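Local coordinates for Crh-like protein 5 (Neosartorya fumigata, PDB 6IBU), which cleaves chitin and transfers it to 1,6-beta-glucan or to other chitin chains, cross-linking polysaccharides of the fungal cell wall and septa, at residues G189-P194 / T205-G210; E228-S233 / Q240-D245. All blocks are in the same frame, centred on the assembly; numbering follows the deposited sequence.

Contact 1 of 2, residues G189-P194 / T205-G210; sequences GDPSNP and TDYSAG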
ATOM      1  N   GLY A 189      -2.681  -0.816  17.359  1.00 21.69           N
ATOM      2  CA  GLY A 189      -2.752  -0.801  18.823  1.00 24.77           C
ATOM      3  C   GLY A 189      -3.851  -1.698  19.377  1.00 26.88           C
ATOM      4  O   GLY A 189      -4.267  -1.454  20.505  1.00 28.79           O
ATOM      5  N   ASP A 190      -4.334  -2.675  18.608  1.00 27.65           N
ATOM      6  CA  ASP A 190      -5.219  -3.764  19.090  1.00 29.10           C
ATOM      7  C   ASP A 190      -4.515  -4.437  20.262  1.00 29.68           C
ATOM      8  O   ASP A 190      -3.359  -4.820  20.122  1.00 29.85           O
ATOM      9  CB  ASP A 190      -5.472  -4.748  17.948  1.00 32.83           C
ATOM     10  CG  ASP A 190      -6.527  -5.805  18.214  1.00 33.16           C
ATOM     11  OD1 ASP A 190      -6.473  -6.402  19.308  1.00 30.84           O
ATOM     12  OD2 ASP A 190      -7.348  -6.066  17.277  1.00 32.49           O
ATOM     13  N   PRO A 191      -5.153  -4.577  21.446  1.00 29.22           N
ATOM     14  CA  PRO A 191      -4.518  -5.248  22.585  1.00 30.25           C
ATOM     15  C   PRO A 191      -4.020  -6.669  22.272  1.00 31.67           C
ATOM     16  O   PRO A 191      -3.045  -7.108  22.840  1.00 30.88           O
ATOM     17  CB  PRO A 191      -5.625  -5.311  23.642  1.00 30.08           C
ATOM     18  CG  PRO A 191      -6.593  -4.218  23.264  1.00 30.28           C
ATOM     19  CD  PRO A 191      -6.498  -4.087  21.761  1.00 29.54           C
ATOM     20  N   SER A 192      -4.669  -7.343  21.324  1.00 34.58           N
ATOM     21  CA  SER A 192      -4.303  -8.711  20.892  1.00 36.54           C
ATOM     22  C   SER A 192      -3.039  -8.705  20.023  1.00 35.92           C
ATOM     23  O   SER A 192      -2.573  -9.794  19.684  1.00 43.20           O
ATOM     24  CB  SER A 192      -5.452  -9.372  20.191  1.00 37.10           C
ATOM     25  OG  SER A 192      -5.344  -9.218  18.789  1.00 42.56           O
ATOM     26  N   ASN A 193      -2.493  -7.552  19.654  1.00 35.16           N
ATOM     27  CA  ASN A 193      -1.293  -7.509  18.780  1.00 33.46           C
ATOM     28  C   ASN A 193      -0.042  -7.693  19.632  1.00 34.31           C
ATOM     29  O   ASN A 193      -0.060  -7.428  20.833  1.00 37.11           O
ATOM     30  CB  ASN A 193      -1.215  -6.209  17.987  1.00 33.37           C
ATOM     31  CG  ASN A 193      -2.244  -6.109  16.886  1.00 34.41           C
ATOM     32  OD1 ASN A 193      -2.925  -7.078  16.560  1.00 34.07           O
ATOM     33  ND2 ASN A 193      -2.361  -4.927  16.307  1.00 36.50           N
ATOM     34  N   PRO A 194       1.092  -8.107  19.028  1.00 33.65           N
ATOM     35  CA  PRO A 194       2.370  -8.118  19.729  1.00 36.68           C
ATOM     36  C   PRO A 194       2.690  -6.726  20.295  1.00 39.51           C
ATOM     37  O   PRO A 194       2.352  -5.764  19.652  1.00 39.64           O
ATOM     38  CB  PRO A 194       3.404  -8.488  18.652  1.00 35.80           C
ATOM     39  CG  PRO A 194       2.606  -9.116  17.523  1.00 33.78           C
ATOM     40  CD  PRO A 194       1.210  -8.548  17.630  1.00 34.37           C
ATOM     41  N   THR A 205      -5.077   1.026  21.135  1.00 28.80           N
ATOM     42  CA  THR A 205      -6.237   1.674  20.483  1.00 30.61           C
ATOM     43  C   THR A 205      -7.410   1.612  21.449  1.00 30.44           C
ATOM     44  O   THR A 205      -7.617   0.547  22.014  1.00 29.58           O
ATOM     45  CB  THR A 205      -6.574   1.030  19.139  1.00 29.55           C
ATOM     46  OG1 THR A 205      -5.462   1.305  18.297  1.00 30.04           O
ATOM     47  CG2 THR A 205      -7.852   1.576  18.542  1.00 29.02           C
ATOM     48  N   ASP A 206      -8.101   2.734  21.618  1.00 33.02           N
ATOM     49  CA  ASP A 206      -9.332   2.861  22.429  1.00 34.59           C
ATOM     50  C   ASP A 206     -10.512   2.970  21.456  1.00 31.03           C
ATOM     51  O   ASP A 206     -10.812   4.095  21.037  1.00 26.30           O
ATOM     52  CB  ASP A 206      -9.243   4.074  23.361  1.00 38.93           C
ATOM     53  CG  ASP A 206     -10.450   4.221  24.276  1.00 44.05           C
ATOM     54  OD1 ASP A 206     -10.905   3.172  24.790  1.00 42.90           O
ATOM     55  OD2 ASP A 206     -10.910   5.373  24.483  1.00 48.12           O
ATOM     56  N   TYR A 207     -11.134   1.843  21.106  1.00 30.13           N
ATOM     57  CA  TYR A 207     -12.202   1.774  20.076  1.00 30.88           C
ATOM     58  C   TYR A 207     -13.397   2.634  20.458  1.00 31.47           C
ATOM     59  O   TYR A 207     -13.990   3.257  19.573  1.00 30.97           O
ATOM     60  CB  TYR A 207     -12.654   0.338  19.870  1.00 29.78           C
ATOM     61  CG  TYR A 207     -11.539  -0.540  19.387  1.00 27.95           C
ATOM     62  CD1 TYR A 207     -11.147  -0.528  18.064  1.00 27.19           C
ATOM     63  CD2 TYR A 207     -10.876  -1.369  20.266  1.00 28.58           C
ATOM     64  CE1 TYR A 207     -10.121  -1.345  17.619  1.00 27.85           C
ATOM     65  CE2 TYR A 207      -9.851  -2.191  19.841  1.00 28.68           C
ATOM     66  CZ  TYR A 207      -9.465  -2.161  18.517  1.00 27.18           C
ATOM     67  OH  TYR A 207      -8.454  -2.977  18.129  1.00 30.09           O
ATOM     68  N   SER A 208     -13.727   2.684  21.745  1.00 33.26           N
ATOM     69  CA  SER A 208     -14.912   3.418  22.247  1.00 35.86           C
ATOM     70  C   SER A 208     -14.736   4.928  22.004  1.00 37.20           C
ATOM     71  O   SER A 208     -15.758   5.601  21.776  1.00 35.44           O
ATOM     72  CB  SER A 208     -15.167   3.049  23.688  1.00 40.99           C
ATOM     73  OG  SER A 208     -13.984   2.557  24.328  1.00 43.83           O
ATOM     74  N   ALA A 209     -13.492   5.436  21.980  1.00 37.75           N
ATOM     75  CA  ALA A 209     -13.188   6.870  21.750  1.00 35.84           C
ATOM     76  C   ALA A 209     -13.206   7.167  20.248  1.00 35.22           C
ATOM     77  O   ALA A 209     -12.980   8.338  19.866  1.00 34.58           O
ATOM     78  CB  ALA A 209     -11.857   7.221  22.364  1.00 37.28           C
ATOM     79  N   GLY A 210     -13.512   6.152  19.433  1.00 34.08           N
ATOM     80  CA  GLY A 210     -13.624   6.250  17.971  1.00 35.09           C
ATOM     81  C   GLY A 210     -14.927   6.920  17.514  1.00 37.44           C
ATOM     82  O   GLY A 210     -15.501   7.748  18.222  1.00 36.11           O
TER
HETATM   83  O   HOH W   1      -8.665  -4.400  15.922  1.00 30.94           O

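Contact 2 of 2, residues E228-S233 / Q240-D245; sequences ESYTYS and QSIKFD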
ATOM      1  N   GLU A 228      -2.709  -8.106 -20.148  1.00 28.28           N
ATOM      2  CA  GLU A 228      -3.931  -8.806 -19.691  1.00 31.42           C
ATOM      3  C   GLU A 228      -3.557  -9.655 -18.474  1.00 28.35           C
ATOM      4  O   GLU A 228      -4.433  -9.883 -17.632  1.00 28.30           O
ATOM      5  CB  GLU A 228      -4.560  -9.601 -20.837  1.00 36.28           C
ATOM      6  CG  GLU A 228      -5.373  -8.728 -21.793  1.00 44.21           C
ATOM      7  CD  GLU A 228      -5.863  -9.411 -23.069  1.00 52.97           C
ATOM      8  OE1 GLU A 228      -6.253 -10.600 -22.989  1.00 60.27           O
ATOM      9  OE2 GLU A 228      -5.858  -8.758 -24.151  1.00 60.59           O
ATOM     10  N   SER A 229      -2.300 -10.093 -18.373  1.00 26.84           N
ATOM     11  CA  SER A 229      -1.833 -10.934 -17.246  1.00 27.06           C
ATOM     12  C   SER A 229      -0.302 -11.030 -17.183  1.00 24.50           C
ATOM     13  O   SER A 229       0.380 -10.704 -18.150  1.00 22.81           O
ATOM     14  CB  SER A 229      -2.436 -12.297 -17.336  1.00 28.35           C
ATOM     15  OG  SER A 229      -1.717 -13.085 -18.269  1.00 29.63           O
ATOM     16  N   TYR A 230       0.202 -11.451 -16.030  1.00 24.06           N
ATOM     17  CA  TYR A 230       1.640 -11.633 -15.748  1.00 22.59           C
ATOM     18  C   TYR A 230       1.848 -13.040 -15.224  1.00 22.46           C
ATOM     19  O   TYR A 230       1.071 -13.482 -14.388  1.00 22.55           O
ATOM     20  CB  TYR A 230       2.150 -10.630 -14.721  1.00 21.56           C
ATOM     21  CG  TYR A 230       1.931  -9.186 -15.094  1.00 20.88           C
ATOM     22  CD1 TYR A 230       2.672  -8.578 -16.087  1.00 19.20           C
ATOM     23  CD2 TYR A 230       0.952  -8.444 -14.447  1.00 20.60           C
ATOM     24  CE1 TYR A 230       2.463  -7.256 -16.407  1.00 20.66           C
ATOM     25  CE2 TYR A 230       0.732  -7.117 -14.750  1.00 20.48           C
ATOM     26  CZ  TYR A 230       1.502  -6.525 -15.728  1.00 21.09           C
ATOM     27  OH  TYR A 230       1.273  -5.222 -16.028  1.00 22.90           O
ATOM     28  N   THR A 231       2.898 -13.691 -15.699  1.00 22.69           N
ATOM     29  CA  THR A 231       3.287 -15.054 -15.284  1.00 24.62           C
ATOM     30  C   THR A 231       4.701 -14.983 -14.729  1.00 24.06           C
ATOM     31  O   THR A 231       5.539 -14.402 -15.396  1.00 23.05           O
ATOM     32  CB  THR A 231       3.210 -16.021 -16.477  1.00 27.49           C
ATOM     33  OG1 THR A 231       1.845 -16.065 -16.901  1.00 29.89           O
ATOM     34  CG2 THR A 231       3.728 -17.408 -16.149  1.00 26.94           C
ATOM     35  N   TYR A 232       4.949 -15.572 -13.567  1.00 24.63           N
ATOM     36  CA  TYR A 232       6.318 -15.783 -13.043  1.00 27.49           C
ATOM     37  C   TYR A 232       6.871 -17.041 -13.716  1.00 29.03           C
ATOM     38  O   TYR A 232       6.399 -18.132 -13.395  1.00 32.22           O
ATOM     39  CB  TYR A 232       6.286 -15.950 -11.526  1.00 27.58           C
ATOM     40  CG  TYR A 232       5.947 -14.737 -10.699  1.00 27.09           C
ATOM     41  CD1 TYR A 232       4.679 -14.178 -10.696  1.00 27.87           C
ATOM     42  CD2 TYR A 232       6.882 -14.206  -9.831  1.00 28.34           C
ATOM     43  CE1 TYR A 232       4.362 -13.103  -9.882  1.00 26.51           C
ATOM     44  CE2 TYR A 232       6.582 -13.135  -8.999  1.00 28.24           C
ATOM     45  CZ  TYR A 232       5.314 -12.581  -9.029  1.00 26.65           C
ATOM     46  OH  TYR A 232       4.991 -11.541  -8.210  1.00 24.30           O
ATOM     47  N   SER A 233       7.784 -16.899 -14.668  1.00 31.96           N
ATOM     48  CA  SER A 233       8.290 -18.031 -15.489  1.00 35.91           C
ATOM     49  C   SER A 233       9.294 -18.886 -14.701  1.00 38.68           C
ATOM     50  O   SER A 233       9.571 -19.999 -15.160  1.00 42.85           O
ATOM     51  CB  SER A 233       8.871 -17.557 -16.804  1.00 35.82           C
ATOM     52  OG  SER A 233      10.108 -16.911 -16.610  1.00 37.42           O
ATOM     53  N   GLN A 240      12.904  -9.887 -14.643  1.00 22.99           N
ATOM     54  CA  GLN A 240      13.285 -10.573 -15.903  1.00 21.51           C
ATOM     55  C   GLN A 240      12.489 -11.864 -16.044  1.00 20.54           C
ATOM     56  O   GLN A 240      12.247 -12.247 -17.179  1.00 23.77           O
ATOM     57  CB  GLN A 240      14.786 -10.842 -15.957  1.00 20.78           C
ATOM     58  CG  GLN A 240      15.631  -9.572 -16.082  1.00 20.17           C
ATOM     59  CD  GLN A 240      16.126  -9.058 -14.751  1.00 20.08           C
ATOM     60  OE1 GLN A 240      15.461  -9.195 -13.728  1.00 20.28           O
ATOM     61  NE2 GLN A 240      17.306  -8.451 -14.753  1.00 19.51           N
ATOM     62  N   SER A 241      12.035 -12.461 -14.947  1.00 19.61           N
ATOM     63  CA  SER A 241      11.259 -13.722 -14.980  1.00 19.10           C
ATOM     64  C   SER A 241       9.791 -13.456 -15.336  1.00 21.10           C
ATOM     65  O   SER A 241       9.084 -14.442 -15.588  1.00 21.65           O
ATOM     66  CB  SER A 241      11.382 -14.473 -13.687  1.00 19.00           C
ATOM     67  OG  SER A 241      10.621 -13.871 -12.655  1.00 17.80           O
ATOM     68  N   ILE A 242       9.326 -12.204 -15.406  1.00 21.46           N
ATOM     69  CA  ILE A 242       7.867 -11.932 -15.586  1.00 21.88           C
ATOM     70  C   ILE A 242       7.531 -11.966 -17.081  1.00 23.30           C
ATOM     71  O   ILE A 242       8.048 -11.148 -17.819  1.00 22.49           O
ATOM     72  CB  ILE A 242       7.437 -10.615 -14.912  1.00 20.87           C
ATOM     73  CG1 ILE A 242       7.785 -10.568 -13.422  1.00 20.69           C
ATOM     74  CG2 ILE A 242       5.965 -10.346 -15.137  1.00 21.41           C
ATOM     75  CD1 ILE A 242       7.253 -11.719 -12.615  1.00 19.97           C
ATOM     76  N   LYS A 243       6.677 -12.900 -17.486  1.00 26.44           N
ATOM     77  CA  LYS A 243       6.193 -13.055 -18.878  1.00 31.00           C
ATOM     78  C   LYS A 243       4.836 -12.365 -19.025  1.00 29.66           C
ATOM     79  O   LYS A 243       3.999 -12.487 -18.111  1.00 26.11           O
ATOM     80  CB  LYS A 243       6.065 -14.540 -19.251  1.00 37.34           C
ATOM     81  CG  LYS A 243       7.364 -15.336 -19.224  1.00 46.62           C
ATOM     82  CD  LYS A 243       8.547 -14.673 -19.955  1.00 56.53           C
ATOM     83  CE  LYS A 243       9.514 -15.675 -20.568  1.00 60.34           C
ATOM     84  NZ  LYS A 243      10.859 -15.088 -20.759  1.00 61.65           N
ATOM     85  N   PHE A 244       4.637 -11.677 -20.150  1.00 30.58           N
ATOM     86  CA  PHE A 244       3.342 -11.071 -20.534  1.00 33.17           C
ATOM     87  C   PHE A 244       3.320 -10.738 -22.031  1.00 38.71           C
ATOM     88  O   PHE A 244       4.384 -10.481 -22.634  1.00 35.78           O
ATOM     89  CB  PHE A 244       3.081  -9.841 -19.666  1.00 30.94           C
ATOM     90  CG  PHE A 244       4.153  -8.791 -19.729  1.00 28.79           C
ATOM     91  CD1 PHE A 244       5.267  -8.886 -18.918  1.00 28.83           C
ATOM     92  CD2 PHE A 244       4.044  -7.710 -20.589  1.00 29.26           C
ATOM     93  CE1 PHE A 244       6.266  -7.928 -18.982  1.00 28.91           C
ATOM     94  CE2 PHE A 244       5.036  -6.746 -20.635  1.00 30.88           C
ATOM     95  CZ  PHE A 244       6.147  -6.861 -19.833  1.00 29.25           C
ATOM     96  N   ASP A 245       2.113 -10.753 -22.605  1.00 49.70           N
ATOM     97  CA  ASP A 245       1.833 -10.485 -24.042  1.00 60.20           C
ATOM     98  C   ASP A 245       1.621  -8.972 -24.218  1.00 55.90           C
ATOM     99  O   ASP A 245       2.599  -8.238 -24.109  1.00 48.37           O
ATOM    100  CB  ASP A 245       0.657 -11.355 -24.518  1.00 68.98           C
ATOM    101  CG  ASP A 245      -0.009 -10.900 -25.805  1.00 74.09           C
ATOM    102  OD1 ASP A 245       0.700 -10.322 -26.668  1.00 69.75           O
ATOM    103  OD2 ASP A 245      -1.238 -11.131 -25.933  1.00 74.39           O
TER

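Contact 1 of 2, residues G189-P194 / T205-G210
Gly189 O takes the backbone N-H of Thr205 over 2.7 Å, a nearly straight bond (164° at the hydrogen) whose donor stands well above the carbonyl plane. With no side chain on Gly189, Thr205 OG1 can lie 3.5 Å from Gly189 CA, and its own hydrogen bond goes to Thr83 O.

A second link runs through a water. It donates to Asp190 OD2 over a short 2.5 Å and is hydrogen-bonded to Tyr207 OH at 2.6 Å, while the carboxylate and the phenol ring are turned 80° against each other. The other oxygen, Asp190 OD1, accepts from Ser192 N at 2.9 Å on its anti side, closing an Asx turn, and is also bonded to Gln56 NE2. Pro191 CD comes to the edge of the Tyr207 ring, 4.3 Å from CE2; within its own segment, Thr205 CG2 lies over one face of that ring, toward its rim.

The chitin-binding Trp186 and Thr197 have side chains about 7 Å from that of Asp190 and about 6 Å from Gly189, respectively. One direct backbone bond and one water bridge thus join the two ends of the loop region that carries helix 195-201, and the carboxylate's several donors are consistent with a charged Asp190.

Contact 2 of 2, residues E228-S233 / Q240-D245
The C-terminal beta hairpin of the chain pairs strand 229-232 with strand 242-243 in antiparallel fashion. Thr231 and Lys243 form its hydrogen-bonded pair: Thr231 N donates to Lys243 O (2.9 Å) and Lys243 N to Thr231 O (2.8 Å). Next along, Tyr232 and Ile242 are a non-hydrogen-bonded pair.

Toward the connecting loop, Ser241 O is gripped twice by one residue, by Ser233 N and by Ser233 OG, each at 2.9 Å and from opposite faces of the carbonyl plane. The hydroxyl gets there because chi1 of 72° sets OG between the backbone N and the carbonyl carbon. Ser233 CB also packs against Lys243 CG at 3.6 Å.

On the face bearing Tyr230, Tyr232 and Ile242, the isoleucine sends its two branches to different tyrosines. CD1 sits over the centre of the Tyr232 ring, 3.7 Å from the centroid and almost on the ring normal, a CH-pi contact; CG2 approaches Tyr230 CB at 3.8 Å. Farther from the loop, Tyr230 turns its ring edge to the face of Phe244 in an offset edge-to-face pair, planes 72° apart, and CB of Phe244 lies against Tyr230 CD1. The phenol end of Tyr230 is held by Asn225 O and Asn223 ND2, which should restrict the swing of the ring.

Strand 229-232 is the middle strand of a small three-stranded antiparallel sheet. Its other neighbour is strand 14-15, with Tyr230 backbone-bonded to Asn14, while Tyr232 also touches Pro6 and Thr177 and Thr231 touches Pro13.

How the contacts relate
From the N terminus, the chain builds most of the GH16 beta-sandwich before either contact forms. Contact 1 comes first: strand 179-187 runs out into 189-194, helix 195-201 follows, and 205-210 returns to close this helical loop before strand 212-223 re-enters the larger sheet. That long strand and a short connection then lead to contact 2, where 228-233 and 240-245 close a tighter hairpin whose return segment ends the chain. The closures are in series, neither nested nor crossed. They lie on opposite sides of the chain's centre, their centres about 41 Å apart: one ties a loop near the chitin-binding Trp186 and Thr197, the other adds the C-terminal strand to a sheet in which 229-232 also pairs with 14-15.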